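Local coordinates for tRNA delta(2)-isopentenylpyrophosphate transferase (Staphylococcus epidermidis ATCC 12228, PDB 3D3Q), which probably transfers a dimethylallyl group from dimethylallyl diphosphate to adenine 37 of tRNAs that read codons beginning with uridine, at residues L138-L150 against I161-I173. Sequence-based numbering, arbitrary orientation.
Sequences LEHLNNNKLHEYL and IHPNNRKRVLRAI
R166 reaches from the first turn of helix 166-179 to the loop ahead of helix 143-153, where its NH1 donates a hydrogen bond to L141 O (2.9 Å, N-H...O 152°). The acceptor lies somewhat out of the guanidinium plane, and the donor lies in the plane of the carbonyl. A chain extended from CG to NE, with CG anti to the backbone N (chi1 -157°), carries the group across, and CD2 of L146 sits over the centre of one guanidinium face. L146 is a knob in the hole formed by R166, V169, L170 and I173; its other methyl, CD1, meets CD1 of I173. One turn on, L150 sets CG against I173 CG1 (3.6 Å) and V169 CG1, while its CD2 touches CB of A172. I173 CG2 lies at the edge of the Y149 ring. Ahead of helix 166-179, CB of P163 makes a CH-pi contact over one face of the H147 ring, 3.8 Å from its centroid. The contact thus joins helix 143-153 to the helix carrying residues 167-171, which probably meet substrate tRNA. The short helix segments' N-to-C directions differ by 33°, their axes 10.0 Å apart at closest approach. A158 of the linking helix 155-160 touches H147 and L150; helix 125-136 packs alongside, K134 against Y149 and L135 against L170.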
ATOM      1  N   LEU A 138      16.409  21.276 -11.151  1.00 61.98           N
ATOM      2  CA  LEU A 138      17.656  20.522 -11.122  1.00 60.49           C
ATOM      3  C   LEU A 138      17.781  19.659 -12.350  1.00 59.84           C
ATOM      4  O   LEU A 138      18.800  19.001 -12.548  1.00 59.02           O
ATOM      5  CB  LEU A 138      17.751  19.642  -9.880  1.00 59.00           C
ATOM      6  CG  LEU A 138      17.926  20.333  -8.528  1.00 58.35           C
ATOM      7  CD1 LEU A 138      18.028  19.254  -7.472  1.00 56.68           C
ATOM      8  CD2 LEU A 138      19.169  21.221  -8.519  1.00 58.65           C
ATOM      9  N   GLU A 139      16.734  19.666 -13.174  1.00 60.28           N
ATOM     10  CA  GLU A 139      16.727  18.881 -14.409  1.00 60.44           C
ATOM     11  C   GLU A 139      17.802  19.445 -15.337  1.00 60.55           C
ATOM     12  O   GLU A 139      18.353  18.727 -16.166  1.00 61.56           O
ATOM     13  CB  GLU A 139      15.357  18.953 -15.091  1.00 60.09           C
ATOM     14  CG  GLU A 139      14.219  18.214 -14.367  1.00 61.26           C
ATOM     15  CD  GLU A 139      12.877  18.303 -15.115  1.00 63.03           C
ATOM     16  OE1 GLU A 139      12.375  19.438 -15.308  1.00 64.07           O
ATOM     17  OE2 GLU A 139      12.316  17.242 -15.504  1.00 61.60           O
ATOM     18  N   HIS A 140      18.102  20.730 -15.189  1.00 60.11           N
ATOM     19  CA  HIS A 140      19.123  21.348 -16.007  1.00 60.38           C
ATOM     20  C   HIS A 140      20.481  20.687 -15.761  1.00 59.48           C
ATOM     21  O   HIS A 140      21.135  20.217 -16.693  1.00 59.97           O
ATOM     22  CB  HIS A 140      19.220  22.843 -15.704  1.00 63.06           C
ATOM     23  CG  HIS A 140      20.630  23.353 -15.666  1.00 66.83           C
ATOM     24  ND1 HIS A 140      21.476  23.290 -16.755  1.00 68.19           N
ATOM     25  CD2 HIS A 140      21.364  23.871 -14.651  1.00 68.47           C
ATOM     26  CE1 HIS A 140      22.670  23.747 -16.413  1.00 69.31           C
ATOM     27  NE2 HIS A 140      22.630  24.105 -15.141  1.00 70.23           N
ATOM     28  N   LEU A 141      20.895  20.659 -14.498  1.00 58.24           N
ATOM     29  CA  LEU A 141      22.175  20.084 -14.101  1.00 56.59           C
ATOM     30  C   LEU A 141      22.511  18.789 -14.802  1.00 55.85           C
ATOM     31  O   LEU A 141      21.678  17.877 -14.914  1.00 55.05           O
ATOM     32  CB  LEU A 141      22.216  19.842 -12.586  1.00 57.37           C
ATOM     33  CG  LEU A 141      22.665  20.929 -11.604  1.00 56.87           C
ATOM     34  CD1 LEU A 141      21.725  22.134 -11.639  1.00 56.40           C
ATOM     35  CD2 LEU A 141      22.701  20.315 -10.211  1.00 57.87           C
ATOM     36  N   ASN A 142      23.746  18.699 -15.266  1.00 54.83           N
ATOM     37  CA  ASN A 142      24.190  17.491 -15.945  1.00 54.91           C
ATOM     38  C   ASN A 142      24.277  16.362 -14.931  1.00 54.03           C
ATOM     39  O   ASN A 142      23.996  16.548 -13.750  1.00 54.04           O
ATOM     40  CB  ASN A 142      25.559  17.724 -16.566  1.00 54.37           C
ATOM     41  CG  ASN A 142      26.577  18.136 -15.548  1.00 55.03           C
ATOM     42  OD1 ASN A 142      27.005  17.330 -14.720  1.00 55.17           O
ATOM     43  ND2 ASN A 142      26.968  19.408 -15.586  1.00 56.72           N
ATOM     44  N   ASN A 143      24.677  15.189 -15.397  1.00 52.54           N
ATOM     45  CA  ASN A 143      24.794  14.043 -14.516  1.00 51.10           C
ATOM     46  C   ASN A 143      25.772  14.242 -13.363  1.00 51.34           C
ATOM     47  O   ASN A 143      25.474  13.883 -12.225  1.00 51.95           O
ATOM     48  CB  ASN A 143      25.196  12.814 -15.316  1.00 50.75           C
ATOM     49  CG  ASN A 143      24.076  11.820 -15.441  1.00 47.63           C
ATOM     50  OD1 ASN A 143      24.161  10.882 -16.232  1.00 45.70           O
ATOM     51  ND2 ASN A 143      23.021  12.012 -14.657  1.00 44.14           N
ATOM     52  N   ASN A 144      26.938  14.812 -13.654  1.00 50.90           N
ATOM     53  CA  ASN A 144      27.950  15.040 -12.623  1.00 49.29           C
ATOM     54  C   ASN A 144      27.671  16.255 -11.739  1.00 48.08           C
ATOM     55  O   ASN A 144      27.914  16.214 -10.532  1.00 47.71           O
ATOM     56  CB  ASN A 144      29.351  15.164 -13.248  1.00 48.61           C
ATOM     57  CG  ASN A 144      30.114  13.830 -13.280  1.00 48.40           C
ATOM     58  OD1 ASN A 144      30.489  13.279 -12.236  1.00 47.47           O
ATOM     59  ND2 ASN A 144      30.348  13.313 -14.484  1.00 47.00           N
ATOM     60  N   LYS A 145      27.157  17.332 -12.316  1.00 46.74           N
ATOM     61  CA  LYS A 145      26.888  18.515 -11.513  1.00 46.60           C
ATOM     62  C   LYS A 145      25.838  18.187 -10.456  1.00 44.53           C
ATOM     63  O   LYS A 145      25.930  18.649  -9.322  1.00 43.30           O
ATOM     64  CB  LYS A 145      26.419  19.672 -12.398  1.00 48.77           C
ATOM     65  CG  LYS A 145      26.631  21.057 -11.782  1.00 53.74           C
ATOM     66  CD  LYS A 145      26.079  22.169 -12.699  1.00 57.32           C
ATOM     67  CE  LYS A 145      26.272  23.575 -12.116  1.00 56.95           C
ATOM     68  NZ  LYS A 145      25.524  24.584 -12.916  1.00 57.25           N
ATOM     69  N   LEU A 146      24.856  17.373 -10.829  1.00 43.66           N
ATOM     70  CA  LEU A 146      23.794  16.967  -9.911  1.00 43.08           C
ATOM     71  C   LEU A 146      24.336  16.028  -8.836  1.00 42.35           C
ATOM     72  O   LEU A 146      23.808  15.969  -7.723  1.00 41.00           O
ATOM     73  CB  LEU A 146      22.673  16.258 -10.667  1.00 42.52           C
ATOM     74  CG  LEU A 146      21.549  15.693  -9.793  1.00 41.77           C
ATOM     75  CD1 LEU A 146      20.712  16.832  -9.258  1.00 40.23           C
ATOM     76  CD2 LEU A 146      20.680  14.732 -10.602  1.00 41.41           C
ATOM     77  N   HIS A 147      25.383  15.285  -9.191  1.00 42.50           N
ATOM     78  CA  HIS A 147      26.029  14.344  -8.276  1.00 41.68           C
ATOM     79  C   HIS A 147      26.812  15.124  -7.232  1.00 42.48           C
ATOM     80  O   HIS A 147      26.801  14.766  -6.056  1.00 40.88           O
ATOM     81  CB  HIS A 147      26.978  13.424  -9.046  1.00 40.73           C
ATOM     82  CG  HIS A 147      27.529  12.296  -8.227  1.00 41.03           C
ATOM     83  ND1 HIS A 147      26.732  11.319  -7.671  1.00 40.48           N
ATOM     84  CD2 HIS A 147      28.803  11.965  -7.906  1.00 40.08           C
ATOM     85  CE1 HIS A 147      27.486  10.431  -7.051  1.00 39.24           C
ATOM     86  NE2 HIS A 147      28.748  10.800  -7.179  1.00 38.96           N
ATOM     87  N   GLU A 148      27.498  16.181  -7.683  1.00 44.54           N
ATOM     88  CA  GLU A 148      28.292  17.042  -6.799  1.00 46.10           C
ATOM     89  C   GLU A 148      27.319  17.567  -5.751  1.00 45.31           C
ATOM     90  O   GLU A 148      27.593  17.529  -4.552  1.00 45.45           O
ATOM     91  CB  GLU A 148      28.886  18.265  -7.537  1.00 48.95           C
ATOM     92  CG  GLU A 148      29.706  18.034  -8.841  1.00 53.59           C
ATOM     93  CD  GLU A 148      30.973  17.189  -8.680  1.00 55.67           C
ATOM     94  OE1 GLU A 148      31.730  17.049  -9.681  1.00 55.75           O
ATOM     95  OE2 GLU A 148      31.211  16.659  -7.567  1.00 56.38           O
ATOM     96  N   TYR A 149      26.184  18.061  -6.234  1.00 43.61           N
ATOM     97  CA  TYR A 149      25.135  18.605  -5.390  1.00 41.58           C
ATOM     98  C   TYR A 149      24.721  17.603  -4.334  1.00 40.76           C
ATOM     99  O   TYR A 149      24.559  17.948  -3.172  1.00 41.07           O
ATOM    100  CB  TYR A 149      23.918  18.980  -6.237  1.00 40.50           C
ATOM    101  CG  TYR A 149      22.767  19.492  -5.421  1.00 41.41           C
ATOM    102  CD1 TYR A 149      22.912  20.616  -4.618  1.00 42.25           C
ATOM    103  CD2 TYR A 149      21.530  18.844  -5.436  1.00 42.66           C
ATOM    104  CE1 TYR A 149      21.859  21.090  -3.843  1.00 45.05           C
ATOM    105  CE2 TYR A 149      20.460  19.315  -4.661  1.00 43.90           C
ATOM    106  CZ  TYR A 149      20.637  20.440  -3.867  1.00 44.94           C
ATOM    107  OH  TYR A 149      19.604  20.937  -3.101  1.00 46.88           O
ATOM    108  N   LEU A 150      24.549  16.353  -4.737  1.00 40.67           N
ATOM    109  CA  LEU A 150      24.147  15.324  -3.790  1.00 40.36           C
ATOM    110  C   LEU A 150      25.262  15.133  -2.762  1.00 42.74           C
ATOM    111  O   LEU A 150      24.997  15.102  -1.558  1.00 44.62           O
ATOM    112  CB  LEU A 150      23.855  14.017  -4.535  1.00 38.33           C
ATOM    113  CG  LEU A 150      22.999  12.891  -3.940  1.00 36.05           C
ATOM    114  CD1 LEU A 150      23.810  11.600  -3.961  1.00 33.03           C
ATOM    115  CD2 LEU A 150      22.528  13.222  -2.523  1.00 33.64           C
ATOM    116  N   ILE A 161      26.472   5.515  -5.147  1.00 45.84           N
ATOM    117  CA  ILE A 161      25.643   5.764  -6.324  1.00 40.53           C
ATOM    118  C   ILE A 161      26.477   6.426  -7.443  1.00 39.65           C
ATOM    119  O   ILE A 161      26.975   7.538  -7.278  1.00 39.20           O
ATOM    120  CB  ILE A 161      24.434   6.674  -5.947  1.00 38.90           C
ATOM    121  CG1 ILE A 161      23.551   5.971  -4.931  1.00 35.98           C
ATOM    122  CG2 ILE A 161      23.606   7.016  -7.172  1.00 36.37           C
ATOM    123  CD1 ILE A 161      22.345   6.759  -4.539  1.00 33.71           C
ATOM    124  N   HIS A 162      26.646   5.742  -8.572  1.00 38.17           N
ATOM    125  CA  HIS A 162      27.435   6.298  -9.670  1.00 38.14           C
ATOM    126  C   HIS A 162      26.684   7.492 -10.288  1.00 38.02           C
ATOM    127  O   HIS A 162      25.468   7.454 -10.454  1.00 37.83           O
ATOM    128  CB  HIS A 162      27.694   5.204 -10.702  1.00 40.06           C
ATOM    129  CG  HIS A 162      28.583   5.627 -11.829  1.00 42.92           C
ATOM    130  ND1 HIS A 162      28.163   6.481 -12.826  1.00 42.82           N
ATOM    131  CD2 HIS A 162      29.869   5.309 -12.122  1.00 43.64           C
ATOM    132  CE1 HIS A 162      29.149   6.671 -13.685  1.00 43.92           C
ATOM    133  NE2 HIS A 162      30.195   5.972 -13.282  1.00 44.29           N
ATOM    134  N   PRO A 163      27.401   8.581 -10.629  1.00 38.50           N
ATOM    135  CA  PRO A 163      26.754   9.772 -11.209  1.00 37.81           C
ATOM    136  C   PRO A 163      25.902   9.613 -12.470  1.00 38.11           C
ATOM    137  O   PRO A 163      25.158  10.528 -12.865  1.00 37.43           O
ATOM    138  CB  PRO A 163      27.917  10.773 -11.379  1.00 37.81           C
ATOM    139  CG  PRO A 163      29.149   9.941 -11.367  1.00 37.48           C
ATOM    140  CD  PRO A 163      28.847   8.795 -10.432  1.00 37.98           C
ATOM    141  N   ASN A 164      25.978   8.441 -13.084  1.00 38.11           N
ATOM    142  CA  ASN A 164      25.208   8.179 -14.291  1.00 37.10           C
ATOM    143  C   ASN A 164      23.883   7.502 -13.968  1.00 36.94           C
ATOM    144  O   ASN A 164      23.074   7.235 -14.860  1.00 38.67           O
ATOM    145  CB  ASN A 164      26.028   7.334 -15.280  1.00 37.14           C
ATOM    146  CG  ASN A 164      26.996   8.182 -16.108  1.00 37.37           C
ATOM    147  OD1 ASN A 164      27.776   7.664 -16.911  1.00 36.48           O
ATOM    148  ND2 ASN A 164      26.933   9.499 -15.921  1.00 37.37           N
ATOM    149  N   ASN A 165      23.646   7.235 -12.691  1.00 35.45           N
ATOM    150  CA  ASN A 165      22.385   6.622 -12.289  1.00 35.14           C
ATOM    151  C   ASN A 165      21.490   7.733 -11.746  1.00 34.41           C
ATOM    152  O   ASN A 165      21.071   7.698 -10.588  1.00 34.23           O
ATOM    153  CB  ASN A 165      22.621   5.589 -11.195  1.00 34.78           C
ATOM    154  CG  ASN A 165      21.379   4.792 -10.891  1.00 34.96           C
ATOM    155  OD1 ASN A 165      20.265   5.227 -11.194  1.00 37.78           O
ATOM    156  ND2 ASN A 165      21.553   3.626 -10.295  1.00 31.57           N
ATOM    157  N   ARG A 166      21.193   8.706 -12.599  1.00 33.71           N
ATOM    158  CA  ARG A 166      20.403   9.850 -12.195  1.00 32.41           C
ATOM    159  C   ARG A 166      19.223   9.491 -11.322  1.00 32.61           C
ATOM    160  O   ARG A 166      18.935  10.190 -10.352  1.00 32.21           O
ATOM    161  CB  ARG A 166      19.920  10.629 -13.408  1.00 30.27           C
ATOM    162  CG  ARG A 166      19.585  12.063 -13.079  1.00 29.21           C
ATOM    163  CD  ARG A 166      18.781  12.708 -14.184  1.00 30.19           C
ATOM    164  NE  ARG A 166      18.644  14.162 -14.048  1.00 31.36           N
ATOM    165  CZ  ARG A 166      19.663  15.017 -14.089  1.00 33.14           C
ATOM    166  NH1 ARG A 166      19.435  16.313 -13.963  1.00 35.67           N
ATOM    167  NH2 ARG A 166      20.910  14.575 -14.242  1.00 30.80           N
ATOM    168  N   LYS A 167      18.542   8.403 -11.649  1.00 33.69           N
ATOM    169  CA  LYS A 167      17.390   8.001 -10.845  1.00 36.30           C
ATOM    170  C   LYS A 167      17.708   7.927  -9.354  1.00 36.89           C
ATOM    171  O   LYS A 167      17.172   8.699  -8.552  1.00 37.20           O
ATOM    172  CB  LYS A 167      16.861   6.647 -11.291  1.00 34.08           C
ATOM    173  CG  LYS A 167      15.463   6.717 -11.808  1.00 34.45           C
ATOM    174  CD  LYS A 167      14.442   6.884 -10.717  1.00 33.65           C
ATOM    175  CE  LYS A 167      13.066   6.513 -11.282  1.00 33.89           C
ATOM    176  NZ  LYS A 167      11.954   6.681 -10.308  1.00 33.04           N
ATOM    177  N   ARG A 168      18.570   6.987  -8.977  1.00 37.07           N
ATOM    178  CA  ARG A 168      18.897   6.849  -7.576  1.00 38.08           C
ATOM    179  C   ARG A 168      19.430   8.137  -6.942  1.00 36.42           C
ATOM    180  O   ARG A 168      19.186   8.386  -5.763  1.00 36.69           O
ATOM    181  CB  ARG A 168      19.873   5.700  -7.361  1.00 41.03           C
ATOM    182  CG  ARG A 168      19.174   4.370  -7.137  1.00 45.62           C
ATOM    183  CD  ARG A 168      20.111   3.366  -6.462  1.00 50.99           C
ATOM    184  NE  ARG A 168      20.690   3.895  -5.217  1.00 53.70           N
ATOM    185  CZ  ARG A 168      21.475   3.188  -4.404  1.00 55.38           C
ATOM    186  NH1 ARG A 168      21.777   1.924  -4.705  1.00 57.21           N
ATOM    187  NH2 ARG A 168      21.947   3.733  -3.293  1.00 54.50           N
ATOM    188  N   VAL A 169      20.133   8.958  -7.722  1.00 33.11           N
ATOM    189  CA  VAL A 169      20.668  10.200  -7.199  1.00 30.14           C
ATOM    190  C   VAL A 169      19.542  11.166  -6.875  1.00 30.72           C
ATOM    191  O   VAL A 169      19.568  11.831  -5.831  1.00 29.71           O
ATOM    192  CB  VAL A 169      21.657  10.871  -8.186  1.00 29.95           C
ATOM    193  CG1 VAL A 169      22.162  12.199  -7.630  1.00 27.38           C
ATOM    194  CG2 VAL A 169      22.843   9.952  -8.438  1.00 31.20           C
ATOM    195  N   LEU A 170      18.549  11.263  -7.748  1.00 30.04           N
ATOM    196  CA  LEU A 170      17.431  12.167  -7.466  1.00 31.78           C
ATOM    197  C   LEU A 170      16.663  11.687  -6.239  1.00 32.26           C
ATOM    198  O   LEU A 170      16.313  12.478  -5.373  1.00 31.14           O
ATOM    199  CB  LEU A 170      16.469  12.259  -8.662  1.00 31.59           C
ATOM    200  CG  LEU A 170      16.927  13.125  -9.835  1.00 30.71           C
ATOM    201  CD1 LEU A 170      15.967  12.928 -11.013  1.00 28.84           C
ATOM    202  CD2 LEU A 170      17.003  14.584  -9.405  1.00 27.36           C
ATOM    203  N   ARG A 171      16.408  10.388  -6.177  1.00 34.25           N
ATOM    204  CA  ARG A 171      15.698   9.823  -5.055  1.00 36.98           C
ATOM    205  C   ARG A 171      16.355  10.254  -3.744  1.00 37.43           C
ATOM    206  O   ARG A 171      15.673  10.557  -2.769  1.00 39.16           O
ATOM    207  CB  ARG A 171      15.701   8.311  -5.159  1.00 39.39           C
ATOM    208  CG  ARG A 171      14.320   7.731  -5.224  1.00 42.67           C
ATOM    209  CD  ARG A 171      14.021   6.932  -3.971  1.00 45.67           C
ATOM    210  NE  ARG A 171      13.946   7.731  -2.736  1.00 47.47           N
ATOM    211  CZ  ARG A 171      13.029   8.662  -2.484  1.00 48.05           C
ATOM    212  NH1 ARG A 171      13.048   9.306  -1.328  1.00 47.11           N
ATOM    213  NH2 ARG A 171      12.102   8.957  -3.393  1.00 49.89           N
ATOM    214  N   ALA A 172      17.681  10.284  -3.729  1.00 35.61           N
ATOM    215  CA  ALA A 172      18.407  10.697  -2.548  1.00 35.25           C
ATOM    216  C   ALA A 172      18.219  12.202  -2.352  1.00 36.71           C
ATOM    217  O   ALA A 172      17.845  12.656  -1.270  1.00 37.48           O
ATOM    218  CB  ALA A 172      19.882  10.359  -2.690  1.00 32.85           C
ATOM    219  N   ILE A 173      18.473  12.983  -3.396  1.00 37.62           N
ATOM    220  CA  ILE A 173      18.298  14.428  -3.320  1.00 37.83           C
ATOM    221  C   ILE A 173      16.846  14.772  -2.988  1.00 39.58           C
ATOM    222  O   ILE A 173      16.571  15.699  -2.231  1.00 40.26           O
ATOM    223  CB  ILE A 173      18.692  15.078  -4.647  1.00 37.44           C
ATOM    224  CG1 ILE A 173      20.183  14.855  -4.873  1.00 36.68           C
ATOM    225  CG2 ILE A 173      18.355  16.557  -4.638  1.00 37.08           C
ATOM    226  CD1 ILE A 173      20.621  15.151  -6.265  1.00 37.12           C
TER